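Local coordinates for universal stress protein (Archaeoglobus fulgidus, PDB 6HCD) that is of unknown molecular function but belongs to the universal stress protein A family, whose members probably serve in cellular stress responses, at residues P26-V31 with D114-I119. Numbering follows the deposited sequence.
Sequences PIVVAV and DEVDAI
P26, just before strand 27-30, lies against the turn that follows helix 105-115, its CA 4.9 Å from that of A118. One backbone bond joins the two segments: I119 N donates to P26 O at 2.8 Å, with 157° at the hydrogen. A118 CA adds a CA-H...O contact to the same oxygen. The helix ends in a Schellman motif, with D117 at positive phi turning the chain back toward the sheet. The P26 ring brings CG to 3.6 Å from V116 CG2, while its CD lies 3.2 Å from V116 O. With CG1 anti to the carbonyl carbon (chi1 -56°), V116 holds CG2 between its backbone N and carbonyl carbon, facing the proline ring. V28 CG2, anti to the carbonyl carbon, meets A118 CB at 3.5 Å and V116 CG2 at 3.9 Å. I27 curls CD1 back to I119 CB at 4.2 Å. Replacing P26 with an alanine would probably open a gap beside V116 CG2 and leave that methyl with V28 as its neighbour across the contact. The contact sits where the chain passes from helix 105-115 into strand 120-128, which runs parallel to strand 27-30 in the alpha/beta fold of this family; V28 makes backbone hydrogen bonds with A120 and V122 there. Its chemistry, one backbone bond flanked by aliphatic side chains, implies that shape and main-chain polarity, rather than charge, join helix end to strand start.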
loop_
_atom_site.group_PDB
_atom_site.type_symbol
_atom_site.label_atom_id
_atom_site.label_comp_id
_atom_site.label_asym_id
_atom_site.label_seq_id
_atom_site.Cartn_x
_atom_site.Cartn_y
_atom_site.Cartn_z
ATOM N N PRO A 26 10.698 3.399 11.484
ATOM C CA PRO A 26 10.603 1.972 11.165
ATOM C C PRO A 26 9.594 1.656 10.051
ATOM O O PRO A 26 8.708 2.499 9.713
ATOM C CB PRO A 26 10.104 1.380 12.485
ATOM C CG PRO A 26 9.253 2.483 13.090
ATOM C CD PRO A 26 9.950 3.777 12.699
ATOM N N ILE A 27 9.696 0.430 9.537
ATOM C CA ILE A 27 8.616 -0.200 8.802
ATOM C C ILE A 27 7.711 -0.873 9.845
ATOM O O ILE A 27 8.199 -1.655 10.663
ATOM C CB ILE A 27 9.180 -1.232 7.792
ATOM C CG1 ILE A 27 10.048 -0.594 6.706
ATOM C CG2 ILE A 27 8.074 -2.087 7.190
ATOM C CD1 ILE A 27 9.276 0.312 5.766
ATOM N N VAL A 28 6.407 -0.595 9.797
ATOM C CA VAL A 28 5.435 -1.239 10.679
ATOM C C VAL A 28 4.709 -2.309 9.869
ATOM O O VAL A 28 4.240 -2.026 8.776
ATOM C CB VAL A 28 4.436 -0.220 11.262
ATOM C CG1 VAL A 28 3.238 -0.882 11.924
ATOM C CG2 VAL A 28 5.129 0.734 12.217
ATOM N N VAL A 29 4.632 -3.525 10.410
ATOM C CA VAL A 29 3.937 -4.600 9.753
ATOM C C VAL A 29 2.881 -5.135 10.727
ATOM O O VAL A 29 3.173 -5.408 11.882
ATOM C CB VAL A 29 4.906 -5.685 9.239
ATOM C CG1 VAL A 29 5.775 -6.269 10.333
ATOM C CG2 VAL A 29 4.155 -6.767 8.499
ATOM N N ALA A 30 1.626 -5.191 10.262
ATOM C CA ALA A 30 0.520 -5.719 11.024
ATOM C C ALA A 30 0.295 -7.181 10.619
ATOM O O ALA A 30 0.123 -7.471 9.450
ATOM C CB ALA A 30 -0.709 -4.884 10.790
ATOM N N VAL A 31 0.290 -8.086 11.600
ATOM C CA VAL A 31 0.085 -9.515 11.339
ATOM C C VAL A 31 -1.078 -10.020 12.198
ATOM O O VAL A 31 -1.159 -9.693 13.382
ATOM C CB VAL A 31 1.369 -10.331 11.586
ATOM C CG1 VAL A 31 2.449 -9.971 10.586
ATOM C CG2 VAL A 31 1.872 -10.180 13.001
ATOM N N ASP A 114 1.644 6.262 13.531
ATOM C CA ASP A 114 1.869 7.718 13.755
ATOM C C ASP A 114 2.799 7.934 14.959
ATOM O O ASP A 114 3.687 8.775 14.922
ATOM C CB ASP A 114 0.542 8.457 13.922
ATOM C CG ASP A 114 -0.255 8.586 12.639
ATOM O OD1 ASP A 114 0.334 8.376 11.554
ATOM O OD2 ASP A 114 -1.468 8.876 12.735
ATOM N N GLU A 115 2.601 7.152 16.022
ATOM C CA GLU A 115 3.356 7.306 17.270
ATOM C C GLU A 115 4.850 7.037 17.030
ATOM O O GLU A 115 5.682 7.678 17.653
ATOM C CB GLU A 115 2.796 6.393 18.360
ATOM C CG GLU A 115 1.457 6.861 18.904
ATOM C CD GLU A 115 0.546 5.777 19.458
ATOM O OE1 GLU A 115 1.014 4.654 19.668
ATOM O OE2 GLU A 115 -0.636 6.062 19.663
ATOM N N VAL A 116 5.184 6.086 16.149
ATOM C CA VAL A 116 6.582 5.703 15.910
ATOM C C VAL A 116 7.118 6.366 14.635
ATOM O O VAL A 116 8.243 6.071 14.230
ATOM C CB VAL A 116 6.780 4.176 15.877
ATOM C CG1 VAL A 116 6.283 3.537 17.159
ATOM C CG2 VAL A 116 6.140 3.539 14.653
ATOM N N ASP A 117 6.324 7.239 14.009
ATOM C CA ASP A 117 6.701 7.953 12.788
ATOM C C ASP A 117 7.157 6.960 11.704
ATOM O O ASP A 117 8.232 7.118 11.118
ATOM C CB ASP A 117 7.775 9.007 13.073
ATOM C CG ASP A 117 7.969 10.022 11.952
ATOM O OD1 ASP A 117 7.031 10.235 11.171
ATOM O OD2 ASP A 117 9.067 10.588 11.864
ATOM N N ALA A 118 6.319 5.943 11.443
ATOM C CA ALA A 118 6.642 4.849 10.524
ATOM C C ALA A 118 6.823 5.390 9.103
ATOM O O ALA A 118 6.130 6.355 8.696
ATOM C CB ALA A 118 5.540 3.810 10.556
ATOM N N ILE A 119 7.729 4.764 8.349
ATOM C CA ILE A 119 7.912 5.078 6.922
ATOM C C ILE A 119 6.673 4.583 6.160
ATOM O O ILE A 119 6.190 5.232 5.225
ATOM C CB ILE A 119 9.200 4.433 6.368
ATOM C CG1 ILE A 119 10.456 5.022 7.012
ATOM C CG2 ILE A 119 9.245 4.553 4.853
ATOM C CD1 ILE A 119 11.750 4.355 6.605
#